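PDB 3QTG: pyruvate kinase from Pyrobaculum aerophilum, which catalyses the last step of glycolysis, transferring the phosphoryl group of phosphoenolpyruvate to ADP to give pyruvate and ATP. Local coordinates for residues V20-P25 with G44-L49; A52-V57 with K188-I193; L75-D80 with N196-A201; A285-L290 with S318-N323. All coordinates share one frame; numbering follows the deposited sequence.

The four contacts lie in the TIM-barrel domain, and three join neighbouring strands of its closed parallel sheet. Contact 1 pairs strands 18-22 and 44-48, contact 3 pairs strands 76-80 and 199-202, and contact 4 pairs strands 284-287 and 318-321, the last of which lies beside 18-22 and so closes the ring. Contact 2 is in the outer layer, where helix 54-71 meets helix 181-190; these helices precede the two strands of contact 3, so contacts 2 and 3 cross along the chain. Centres of contacts 1 and 3 are about 9 Å apart, those of 2 and 4 about 23 Å apart. Contacts 1, 3 and 4 all supply residues that, by similarity, bind substrate or ions.

Contact 1. Residues V20-P25 with G44-L49; sequences VATLGP and GVRINL
The guanidinium of Arg46 meets Thr22 at an edge: Thr22 OG1 lies in its plane and is gripped side-on by two nitrogens, Arg46 NE at 2.9 Å and Arg46 NH2 at 3.2 Å. Arg46 NH1 forms a salt bridge with Asp80, while Thr22 OG1 is bonded as well to Leu321 O. A bend in the arginine chain at chi3 (65°) turns the NE edge back toward the threonine, beside which the side chain runs. Thr22 and Arg46 are the last bridged pair of the first two parallel strands of the TIM barrel, and both point inward, as does Val20; Ala21 and Val45 face the helical layer. Arg46 probably binds substrate, as in related pyruvate kinases. A leucine in its place would probably leave Asp80 without one of its positive mates and Thr22 OG1 without two donors. Glycine suits position 44, since a beta carbon there would press on Val20 CG2. The backbones are joined by Ala21 N to Gly44 O, Arg46 N to Ala21 O (2.8 Å) and Leu23 N to Arg46 O (3.0 Å). Leu23 CG packs on Val45 CB at 4.0 Å on the outer side. Beyond the strands, a water links Leu23 O, to which it donates, with Asn48 N.

Contact 2. Residues A52-V57 with K188-I193; sequences ASPNEV and KAISPI
Val57 lays its CG1 methyl against two isoleucines at once, Ile190 CG1 at 4.0 Å and Ile193 CD1 at 4.1 Å. This is helix-to-helix packing in the outer layer of the TIM barrel: the first turn of helix 54-71 meets the last turn of helix 181-190 and the short 3-10 turn after it. The branched valine stands nearly at right angles to Ile190, and its CG1 is anti to the backbone N (chi1 180°), which carries that methyl across to the other helix. Its second methyl, CG2, rests on Leu49 and Ile47, tying the helix to the strand before it. Ile190 sets CD1 against Pro54, reaching Pro54 CA at 4.1 Å, and also packs on Ile197. Toward solvent the contact thins to Pro54 CG against Ala189 CB at 4.2 Å, small apolar groups suited to the exposed side, where two helix ends meet. No hydrogen bond joins the segments, so the two meet through apolar packing. Proline suits the first turn of a helix, where its missing N-H costs no bond. Just before it, the N-cap Ser53 uses its backbone N to bond Glu56 OE1 at 2.9 Å, an almost straight bond (175°) that meets the oxygen from above the carboxylate plane.

Contact 3. Residues L75-D80 with N196-A201; sequences LAVIVD and NIDYVA
The third and fourth parallel strands of the TIM barrel pair here, although the intervening chain holds a separate mixed sheet. Before the regular pairing starts, Asp198 takes on a bridging role: with CG beside its own backbone N (chi1 -52°), its OD2 accepts Val77 N at 2.7 Å through the anti lone pair. Val77 O in turn receives two donors, Asp198 N at 2.9 Å and Tyr199 N at 3.0 Å. A carboxylate suits this spot because OD2 also forms a salt bridge with Arg65. Regular bonds follow, Val79 N to Tyr199 O and Ala201 N to Val79 O (2.8 Å). On the inner face Ile78 CG1 packs on Tyr199 CB at 3.8 Å, and the methyl of Ala76 touches the ring at CE2. The small Ala201 stands beside the carboxylate of Asp80, which probably binds potassium, as in related enzymes, and forms salt bridges with Lys230 through OD1 and with Arg46 through OD2. The outer face, toward the helices, is apolar: Val79 CG2 meets Ile197 CG2 at 3.8 Å and Val200 CG2 at 3.9 Å. Around the pair, Val77 rests on Ile61 of helix 54-71, the Tyr199 ring meets that of Tyr249 at about 90°, and its hydroxyl bonds to Ser411 O in helix 406-412.

Contact 4. Residues A285-L290 with S318-N323; sequences AVATQL and SLWLTN
Ala285 presses its methyl onto one face of the Trp320 indole, CB lying 3.7 Å from the centroid of the five-membered ring and 29° off its normal, a CH-pi contact. The contact joins the two strands of a beta-alpha-beta unit, the seventh and eighth of the TIM barrel, with helix 302-313 as the crossover. This end is tight: the same methyl comes within 3.4 Å of Trp320 NE1, and a side chain as small as alanine's suits so close an approach. Trp320 NE1 donates to Ser318 OG at 3.0 Å, which settles the rotation of the indole, and Ser318 OG is bonded also to Tyr249 OH. Ala287 CB packs on Trp320 CB at 3.9 Å. A leucine replacing Trp320 would probably open a gap over Ala285 CB and leave Ser318 OG without its indole donor. On the outer face Leu290 CD1 reaches Leu319 CB at 3.9 Å, closing the apolar side toward the helices. Past the strands the grip weakens. Thr288 N to Trp320 O is a weak bond at 3.3 Å. Thr288, partly exposed, sets CG2 against CG2 of the buried Thr322 at 3.8 Å; beside it Gln289 packs on Arg302 of a second subunit. Thr288 probably binds substrate, as in relatives; its OG1 is hydrogen-bonded to Gly255 N and, set between N and carbonyl carbon (chi1 80°), donates to Ala287 O at 2.6 Å.

Contact 1. Residues V20-P25 with G44-L49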
loop_
_atom_site.group_PDB
_atom_site.type_symbol
_atom_site.label_atom_id
_atom_site.label_comp_id
_atom_site.label_asym_id
_atom_site.label_seq_id
_atom_site.Cartn_x
_atom_site.Cartn_y
_atom_site.Cartn_z
ATOM N N VAL A 20 -0.767 30.077 -21.595
ATOM C CA VAL A 20 -1.788 30.908 -22.219
ATOM C C VAL A 20 -1.491 32.399 -21.969
ATOM O O VAL A 20 -1.193 32.792 -20.842
ATOM C CB VAL A 20 -3.220 30.531 -21.714
ATOM C CG1 VAL A 20 -4.256 31.615 -22.069
ATOM C CG2 VAL A 20 -3.630 29.185 -22.273
ATOM N N ALA A 21 -1.544 33.206 -23.028
ATOM C CA ALA A 21 -1.382 34.670 -22.908
ATOM C C ALA A 21 -2.620 35.398 -23.388
ATOM O O ALA A 21 -3.278 34.946 -24.319
ATOM C CB ALA A 21 -0.176 35.156 -23.675
ATOM N N THR A 22 -2.938 36.512 -22.728
ATOM C CA THR A 22 -4.017 37.384 -23.157
ATOM C C THR A 22 -3.526 38.429 -24.162
ATOM O O THR A 22 -2.490 39.061 -23.971
ATOM C CB THR A 22 -4.681 38.095 -21.970
ATOM O OG1 THR A 22 -5.251 37.110 -21.093
ATOM C CG2 THR A 22 -5.776 39.068 -22.451
ATOM N N LEU A 23 -4.296 38.604 -25.231
ATOM C CA LEU A 23 -3.966 39.575 -26.260
ATOM C C LEU A 23 -4.622 40.907 -25.948
ATOM O O LEU A 23 -5.794 40.958 -25.566
ATOM C CB LEU A 23 -4.431 39.079 -27.626
ATOM C CG LEU A 23 -3.847 37.774 -28.164
ATOM C CD1 LEU A 23 -4.468 37.508 -29.529
ATOM C CD2 LEU A 23 -2.304 37.799 -28.255
ATOM N N GLY A 24 -3.864 41.984 -26.118
ATOM C CA GLY A 24 -4.377 43.327 -25.856
ATOM C C GLY A 24 -3.628 44.350 -26.680
ATOM O O GLY A 24 -2.970 43.978 -27.657
ATOM N N PRO A 25 -3.715 45.645 -26.292
ATOM C CA PRO A 25 -2.968 46.700 -26.982
ATOM C C PRO A 25 -1.458 46.469 -27.007
ATOM O O PRO A 25 -0.823 46.793 -28.007
ATOM C CB PRO A 25 -3.308 47.957 -26.175
ATOM C CG PRO A 25 -4.646 47.648 -25.550
ATOM C CD PRO A 25 -4.553 46.194 -25.205
ATOM N N GLY A 44 -1.701 28.832 -26.308
ATOM C CA GLY A 44 -3.044 29.348 -26.503
ATOM C C GLY A 44 -3.123 30.821 -26.195
ATOM O O GLY A 44 -2.234 31.379 -25.561
ATOM N N VAL A 45 -4.193 31.457 -26.650
ATOM C CA VAL A 45 -4.366 32.894 -26.464
ATOM C C VAL A 45 -5.747 33.133 -25.910
ATOM O O VAL A 45 -6.682 32.390 -26.229
ATOM C CB VAL A 45 -4.156 33.755 -27.785
ATOM C CG1 VAL A 45 -2.767 33.532 -28.393
ATOM C CG2 VAL A 45 -5.248 33.488 -28.804
ATOM N N ARG A 46 -5.860 34.158 -25.073
ATOM C CA ARG A 46 -7.126 34.574 -24.511
ATOM C C ARG A 46 -7.513 35.959 -25.083
ATOM O O ARG A 46 -6.658 36.816 -25.300
ATOM C CB ARG A 46 -7.058 34.607 -22.968
ATOM C CG ARG A 46 -8.450 34.680 -22.291
ATOM C CD ARG A 46 -8.443 34.820 -20.752
ATOM N NE ARG A 46 -7.873 36.081 -20.352
ATOM C CZ ARG A 46 -8.490 37.090 -19.739
ATOM N NH1 ARG A 46 -9.765 37.065 -19.368
ATOM N NH2 ARG A 46 -7.778 38.155 -19.475
ATOM N N ILE A 47 -8.799 36.154 -25.338
ATOM C CA ILE A 47 -9.310 37.466 -25.725
ATOM C C ILE A 47 -10.455 37.785 -24.782
ATOM O O ILE A 47 -11.393 36.992 -24.640
ATOM C CB ILE A 47 -9.726 37.526 -27.239
ATOM C CG1 ILE A 47 -8.489 37.340 -28.141
ATOM C CG2 ILE A 47 -10.418 38.851 -27.568
ATOM C CD1 ILE A 47 -8.794 36.789 -29.521
ATOM N N ASN A 48 -10.330 38.912 -24.089
ATOM C CA ASN A 48 -11.290 39.332 -23.086
ATOM C C ASN A 48 -12.362 40.188 -23.755
ATOM O O ASN A 48 -12.069 41.273 -24.263
ATOM C CB ASN A 48 -10.554 40.123 -22.005
ATOM C CG ASN A 48 -11.418 40.443 -20.795
ATOM O OD1 ASN A 48 -12.595 40.075 -20.710
ATOM N ND2 ASN A 48 -10.824 41.136 -19.843
ATOM N N LEU A 49 -13.600 39.689 -23.770
ATOM C CA LEU A 49 -14.691 40.370 -24.467
ATOM C C LEU A 49 -15.273 41.558 -23.665
ATOM O O LEU A 49 -16.227 42.207 -24.111
ATOM C CB LEU A 49 -15.785 39.371 -24.887
ATOM C CG LEU A 49 -15.404 38.217 -25.833
ATOM C CD1 LEU A 49 -16.608 37.352 -26.141
ATOM C CD2 LEU A 49 -14.752 38.710 -27.121
HETATM O O HOH W 1 -8.337 40.875 -24.677
#

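Contact 2. Residues A52-V57 with K188-I193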
loop_
_atom_site.group_PDB
_atom_site.type_symbol
_atom_site.label_atom_id
_atom_site.label_comp_id
_atom_site.label_asym_id
_atom_site.label_seq_id
_atom_site.Cartn_x
_atom_site.Cartn_y
_atom_site.Cartn_z
ATOM N N ALA A 52 -12.605 43.969 -25.558
ATOM C CA ALA A 52 -12.384 43.681 -26.970
ATOM C C ALA A 52 -13.567 44.053 -27.838
ATOM O O ALA A 52 -14.698 43.617 -27.598
ATOM C CB ALA A 52 -12.000 42.223 -27.183
ATOM N N SER A 53 -13.274 44.878 -28.838
ATOM C CA SER A 53 -14.191 45.218 -29.913
ATOM C C SER A 53 -14.251 44.039 -30.892
ATOM O O SER A 53 -13.229 43.387 -31.123
ATOM C CB SER A 53 -13.658 46.457 -30.629
ATOM O OG SER A 53 -14.427 46.768 -31.772
ATOM N N PRO A 54 -15.441 43.754 -31.468
ATOM C CA PRO A 54 -15.600 42.661 -32.436
ATOM C C PRO A 54 -14.564 42.647 -33.565
ATOM O O PRO A 54 -14.219 41.576 -34.054
ATOM C CB PRO A 54 -16.996 42.912 -33.010
ATOM C CG PRO A 54 -17.729 43.562 -31.906
ATOM C CD PRO A 54 -16.722 44.448 -31.224
ATOM N N ASN A 55 -14.076 43.816 -33.980
ATOM C CA ASN A 55 -13.031 43.871 -35.013
ATOM C C ASN A 55 -11.604 43.812 -34.465
ATOM O O ASN A 55 -10.646 43.544 -35.210
ATOM C CB ASN A 55 -13.240 45.054 -35.968
ATOM C CG ASN A 55 -14.060 44.668 -37.190
ATOM O OD1 ASN A 55 -13.516 44.194 -38.195
ATOM N ND2 ASN A 55 -15.376 44.859 -37.108
ATOM N N GLU A 56 -11.468 44.059 -33.163
ATOM C CA GLU A 56 -10.243 43.704 -32.435
ATOM C C GLU A 56 -10.143 42.179 -32.261
ATOM O O GLU A 56 -9.086 41.592 -32.480
ATOM C CB GLU A 56 -10.212 44.389 -31.076
ATOM C CG GLU A 56 -9.956 45.880 -31.138
ATOM C CD GLU A 56 -9.937 46.512 -29.766
ATOM O OE1 GLU A 56 -10.553 45.948 -28.829
ATOM O OE2 GLU A 56 -9.302 47.575 -29.620
ATOM N N VAL A 57 -11.255 41.556 -31.874
ATOM C CA VAL A 57 -11.353 40.103 -31.767
ATOM C C VAL A 57 -11.028 39.451 -33.106
ATOM O O VAL A 57 -10.184 38.559 -33.172
ATOM C CB VAL A 57 -12.757 39.653 -31.307
ATOM C CG1 VAL A 57 -12.831 38.153 -31.217
ATOM C CG2 VAL A 57 -13.104 40.264 -29.971
ATOM N N LYS A 188 -23.203 36.860 -30.216
ATOM C CA LYS A 188 -23.711 36.912 -31.589
ATOM C C LYS A 188 -22.970 37.921 -32.462
ATOM O O LYS A 188 -22.857 37.727 -33.670
ATOM C CB LYS A 188 -25.242 37.002 -31.699
ATOM C CG LYS A 188 -25.974 37.636 -30.562
ATOM C CD LYS A 188 -27.339 36.983 -30.439
ATOM C CE LYS A 188 -28.377 37.959 -29.910
ATOM N NZ LYS A 188 -29.760 37.421 -30.068
ATOM N N ALA A 189 -22.406 38.947 -31.838
ATOM C CA ALA A 189 -21.504 39.866 -32.528
ATOM C C ALA A 189 -20.314 39.137 -33.146
ATOM O O ALA A 189 -19.801 39.544 -34.189
ATOM C CB ALA A 189 -21.013 40.946 -31.568
ATOM N N ILE A 190 -19.884 38.056 -32.494
ATOM C CA ILE A 190 -18.656 37.341 -32.861
ATOM C C ILE A 190 -18.959 36.015 -33.572
ATOM O O ILE A 190 -18.070 35.389 -34.141
ATOM C CB ILE A 190 -17.709 37.200 -31.616
ATOM C CG1 ILE A 190 -16.800 38.428 -31.502
ATOM C CG2 ILE A 190 -16.864 35.943 -31.643
ATOM C CD1 ILE A 190 -17.293 39.474 -30.504
ATOM N N SER A 191 -20.236 35.634 -33.574
ATOM C CA SER A 191 -20.724 34.431 -34.262
ATOM C C SER A 191 -20.318 34.198 -35.724
ATOM O O SER A 191 -20.259 33.039 -36.142
ATOM C CB SER A 191 -22.247 34.317 -34.130
ATOM O OG SER A 191 -22.594 34.011 -32.787
ATOM N N PRO A 192 -20.058 35.268 -36.514
ATOM C CA PRO A 192 -19.492 34.985 -37.851
ATOM C C PRO A 192 -18.134 34.243 -37.846
ATOM O O PRO A 192 -17.816 33.552 -38.815
ATOM C CB PRO A 192 -19.340 36.379 -38.474
ATOM C CG PRO A 192 -20.313 37.246 -37.720
ATOM C CD PRO A 192 -20.295 36.715 -36.321
ATOM N N ILE A 193 -17.358 34.371 -36.770
ATOM C CA ILE A 193 -16.034 33.715 -36.678
ATOM C C ILE A 193 -15.999 32.587 -35.620
ATOM O O ILE A 193 -14.949 32.232 -35.077
ATOM C CB ILE A 193 -14.892 34.762 -36.474
ATOM C CG1 ILE A 193 -15.129 35.599 -35.213
ATOM C CG2 ILE A 193 -14.812 35.697 -37.698
ATOM C CD1 ILE A 193 -13.875 36.195 -34.634
#

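Contact 3. Residues L75-D80 with N196-A201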
loop_
_atom_site.group_PDB
_atom_site.type_symbol
_atom_site.label_atom_id
_atom_site.label_comp_id
_atom_site.label_asym_id
_atom_site.label_seq_id
_atom_site.Cartn_x
_atom_site.Cartn_y
_atom_site.Cartn_z
ATOM N N LEU A 75 -3.031 26.341 -32.085
ATOM C CA LEU A 75 -3.108 27.164 -30.890
ATOM C C LEU A 75 -4.556 27.244 -30.503
ATOM O O LEU A 75 -5.421 27.326 -31.365
ATOM C CB LEU A 75 -2.547 28.572 -31.143
ATOM C CG LEU A 75 -1.041 28.753 -31.379
ATOM C CD1 LEU A 75 -0.721 30.227 -31.625
ATOM C CD2 LEU A 75 -0.172 28.208 -30.237
ATOM N N ALA A 76 -4.826 27.189 -29.213
ATOM C CA ALA A 76 -6.179 27.383 -28.707
ATOM C C ALA A 76 -6.505 28.869 -28.666
ATOM O O ALA A 76 -5.684 29.683 -28.215
ATOM C CB ALA A 76 -6.330 26.777 -27.310
ATOM N N VAL A 77 -7.709 29.207 -29.119
ATOM C CA VAL A 77 -8.274 30.538 -28.910
ATOM C C VAL A 77 -9.371 30.463 -27.867
ATOM O O VAL A 77 -10.350 29.721 -28.021
ATOM C CB VAL A 77 -8.824 31.154 -30.234
ATOM C CG1 VAL A 77 -9.599 32.450 -29.963
ATOM C CG2 VAL A 77 -7.693 31.403 -31.191
ATOM N N ILE A 78 -9.192 31.254 -26.808
ATOM C CA ILE A 78 -10.128 31.383 -25.712
ATOM C C ILE A 78 -10.766 32.794 -25.742
ATOM O O ILE A 78 -10.074 33.816 -25.826
ATOM C CB ILE A 78 -9.391 31.189 -24.358
ATOM C CG1 ILE A 78 -8.619 29.861 -24.342
ATOM C CG2 ILE A 78 -10.365 31.300 -23.174
ATOM C CD1 ILE A 78 -7.361 29.865 -23.469
ATOM N N VAL A 79 -12.086 32.859 -25.671
ATOM C CA VAL A 79 -12.722 34.154 -25.472
ATOM C C VAL A 79 -13.314 34.152 -24.073
ATOM O O VAL A 79 -13.963 33.198 -23.672
ATOM C CB VAL A 79 -13.770 34.526 -26.585
ATOM C CG1 VAL A 79 -13.100 34.578 -27.985
ATOM C CG2 VAL A 79 -14.967 33.562 -26.582
ATOM N N ASP A 80 -13.068 35.229 -23.340
ATOM C CA ASP A 80 -13.533 35.347 -21.968
ATOM C C ASP A 80 -14.715 36.321 -21.871
ATOM O O ASP A 80 -14.592 37.507 -22.180
ATOM C CB ASP A 80 -12.369 35.766 -21.063
ATOM C CG ASP A 80 -12.630 35.466 -19.603
ATOM O OD1 ASP A 80 -13.826 35.389 -19.224
ATOM O OD2 ASP A 80 -11.648 35.288 -18.823
ATOM N N ASN A 196 -13.582 29.521 -35.411
ATOM C CA ASN A 196 -12.222 29.769 -34.975
ATOM C C ASN A 196 -12.073 29.936 -33.464
ATOM O O ASN A 196 -10.996 30.276 -32.984
ATOM C CB ASN A 196 -11.662 30.984 -35.709
ATOM C CG ASN A 196 -10.871 30.599 -36.927
ATOM O OD1 ASN A 196 -9.914 29.832 -36.836
ATOM N ND2 ASN A 196 -11.262 31.132 -38.084
ATOM N N ILE A 197 -13.146 29.680 -32.724
ATOM C CA ILE A 197 -13.136 29.846 -31.270
ATOM C C ILE A 197 -13.228 28.499 -30.521
ATOM O O ILE A 197 -14.221 27.765 -30.632
ATOM C CB ILE A 197 -14.237 30.799 -30.791
ATOM C CG1 ILE A 197 -14.090 32.171 -31.466
ATOM C CG2 ILE A 197 -14.170 30.961 -29.293
ATOM C CD1 ILE A 197 -15.156 33.120 -31.084
ATOM N N ASP A 198 -12.191 28.212 -29.743
ATOM C CA ASP A 198 -11.991 26.884 -29.175
ATOM C C ASP A 198 -12.550 26.770 -27.757
ATOM O O ASP A 198 -13.042 25.719 -27.371
ATOM C CB ASP A 198 -10.498 26.534 -29.239
ATOM C CG ASP A 198 -9.916 26.713 -30.668
ATOM O OD1 ASP A 198 -10.480 26.118 -31.624
ATOM O OD2 ASP A 198 -8.907 27.444 -30.837
ATOM N N TYR A 199 -12.501 27.859 -27.003
ATOM C CA TYR A 199 -12.996 27.879 -25.624
ATOM C C TYR A 199 -13.742 29.162 -25.360
ATOM O O TYR A 199 -13.332 30.223 -25.822
ATOM C CB TYR A 199 -11.831 27.808 -24.634
ATOM C CG TYR A 199 -11.124 26.472 -24.593
ATOM C CD1 TYR A 199 -11.420 25.535 -23.593
ATOM C CD2 TYR A 199 -10.153 26.142 -25.549
ATOM C CE1 TYR A 199 -10.769 24.303 -23.558
ATOM C CE2 TYR A 199 -9.509 24.925 -25.521
ATOM C CZ TYR A 199 -9.823 24.009 -24.525
ATOM O OH TYR A 199 -9.166 22.803 -24.486
ATOM N N VAL A 200 -14.825 29.052 -24.601
ATOM C CA VAL A 200 -15.587 30.195 -24.111
ATOM C C VAL A 200 -15.542 30.147 -22.592
ATOM O O VAL A 200 -15.997 29.176 -21.985
ATOM C CB VAL A 200 -17.081 30.123 -24.563
ATOM C CG1 VAL A 200 -17.966 31.078 -23.750
ATOM C CG2 VAL A 200 -17.208 30.387 -26.042
ATOM N N ALA A 201 -14.998 31.189 -21.981
ATOM C CA ALA A 201 -14.865 31.210 -20.537
ATOM C C ALA A 201 -16.012 32.010 -19.878
ATOM O O ALA A 201 -16.260 33.156 -20.236
ATOM C CB ALA A 201 -13.484 31.729 -20.138
#

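Contact 4. Residues A285-L290 with S318-N323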
loop_
_atom_site.group_PDB
_atom_site.type_symbol
_atom_site.label_atom_id
_atom_site.label_comp_id
_atom_site.label_asym_id
_atom_site.label_seq_id
_atom_site.Cartn_x
_atom_site.Cartn_y
_atom_site.Cartn_z
ATOM N N ALA A 285 -6.983 25.332 -15.010
ATOM C CA ALA A 285 -6.083 26.462 -15.215
ATOM C C ALA A 285 -5.999 27.340 -13.972
ATOM O O ALA A 285 -6.914 27.379 -13.147
ATOM C CB ALA A 285 -6.550 27.300 -16.426
ATOM N N VAL A 286 -4.865 28.009 -13.821
ATOM C CA VAL A 286 -4.749 29.105 -12.867
ATOM C C VAL A 286 -4.463 30.382 -13.670
ATOM O O VAL A 286 -3.551 30.411 -14.496
ATOM C CB VAL A 286 -3.702 28.835 -11.765
ATOM C CG1 VAL A 286 -3.515 30.061 -10.884
ATOM C CG2 VAL A 286 -4.140 27.633 -10.870
ATOM N N ALA A 287 -5.287 31.404 -13.440
ATOM C CA ALA A 287 -5.277 32.665 -14.190
ATOM C C ALA A 287 -5.063 33.875 -13.273
ATOM O O ALA A 287 -5.569 33.893 -12.148
ATOM C CB ALA A 287 -6.618 32.829 -14.939
ATOM N N THR A 288 -4.355 34.885 -13.798
ATOM C CA THR A 288 -4.181 36.232 -13.205
ATOM C C THR A 288 -3.186 36.221 -12.051
ATOM O O THR A 288 -3.103 35.227 -11.311
ATOM C CB THR A 288 -5.519 36.889 -12.728
ATOM O OG1 THR A 288 -5.898 36.353 -11.458
ATOM C CG2 THR A 288 -6.646 36.682 -13.709
ATOM N N GLN A 289 -2.430 37.315 -11.894
ATOM C CA GLN A 289 -1.532 37.475 -10.752
ATOM C C GLN A 289 -0.457 36.388 -10.711
ATOM O O GLN A 289 -0.166 35.817 -9.638
ATOM C CB GLN A 289 -2.320 37.424 -9.429
ATOM C CG GLN A 289 -3.477 38.401 -9.309
ATOM C CD GLN A 289 -3.052 39.727 -8.760
ATOM O OE1 GLN A 289 -2.067 39.824 -8.008
ATOM N NE2 GLN A 289 -3.791 40.776 -9.121
ATOM N N LEU A 290 0.109 36.075 -11.870
ATOM C CA LEU A 290 1.213 35.130 -11.911
ATOM C C LEU A 290 2.549 35.860 -12.007
ATOM O O LEU A 290 3.479 35.561 -11.256
ATOM C CB LEU A 290 1.020 34.110 -13.045
ATOM C CG LEU A 290 -0.154 33.141 -12.853
ATOM C CD1 LEU A 290 -0.546 32.527 -14.166
ATOM C CD2 LEU A 290 0.104 32.060 -11.772
ATOM N N SER A 318 -2.731 24.274 -17.372
ATOM C CA SER A 318 -2.261 25.554 -17.941
ATOM C C SER A 318 -2.180 26.725 -16.946
ATOM O O SER A 318 -2.818 26.702 -15.869
ATOM C CB SER A 318 -3.080 25.952 -19.181
ATOM O OG SER A 318 -4.468 25.976 -18.908
ATOM N N LEU A 319 -1.380 27.731 -17.324
ATOM C CA LEU A 319 -1.256 29.005 -16.610
ATOM C C LEU A 319 -1.550 30.135 -17.592
ATOM O O LEU A 319 -1.039 30.146 -18.716
ATOM C CB LEU A 319 0.136 29.190 -15.974
ATOM C CG LEU A 319 0.648 28.123 -14.968
ATOM C CD1 LEU A 319 2.127 28.292 -14.686
ATOM C CD2 LEU A 319 -0.112 28.127 -13.647
ATOM N N TRP A 320 -2.400 31.069 -17.173
ATOM C CA TRP A 320 -2.888 32.111 -18.066
ATOM C C TRP A 320 -2.365 33.460 -17.594
ATOM O O TRP A 320 -2.684 33.903 -16.502
ATOM C CB TRP A 320 -4.420 32.137 -18.038
ATOM C CG TRP A 320 -5.120 30.897 -18.547
ATOM C CD1 TRP A 320 -4.570 29.663 -18.796
ATOM C CD2 TRP A 320 -6.512 30.786 -18.865
ATOM N NE1 TRP A 320 -5.536 28.802 -19.258
ATOM C CE2 TRP A 320 -6.735 29.469 -19.318
ATOM C CE3 TRP A 320 -7.591 31.685 -18.836
ATOM C CZ2 TRP A 320 -8.006 29.016 -19.723
ATOM C CZ3 TRP A 320 -8.849 31.229 -19.229
ATOM C CH2 TRP A 320 -9.047 29.905 -19.659
ATOM N N LEU A 321 -1.557 34.106 -18.417
ATOM C CA LEU A 321 -1.179 35.498 -18.182
ATOM C C LEU A 321 -2.282 36.421 -18.667
ATOM O O LEU A 321 -2.871 36.193 -19.731
ATOM C CB LEU A 321 0.129 35.820 -18.907
ATOM C CG LEU A 321 1.356 34.952 -18.592
ATOM C CD1 LEU A 321 2.606 35.449 -19.322
ATOM C CD2 LEU A 321 1.600 34.872 -17.088
ATOM N N THR A 322 -2.565 37.469 -17.892
ATOM C CA THR A 322 -3.598 38.421 -18.275
ATOM C C THR A 322 -3.004 39.803 -18.569
ATOM O O THR A 322 -2.530 40.024 -19.684
ATOM C CB THR A 322 -4.790 38.421 -17.282
ATOM O OG1 THR A 322 -4.305 38.587 -15.946
ATOM C CG2 THR A 322 -5.522 37.079 -17.364
ATOM N N ASN A 323 -3.008 40.708 -17.585
ATOM C CA ASN A 323 -2.466 42.072 -17.747
ATOM C C ASN A 323 -1.021 42.118 -18.181
ATOM O O ASN A 323 -0.624 43.029 -18.931
ATOM C CB ASN A 323 -2.573 42.840 -16.450
ATOM C CG ASN A 323 -3.960 42.803 -15.866
ATOM O OD1 ASN A 323 -4.147 42.324 -14.745
ATOM N ND2 ASN A 323 -4.942 43.300 -16.614
#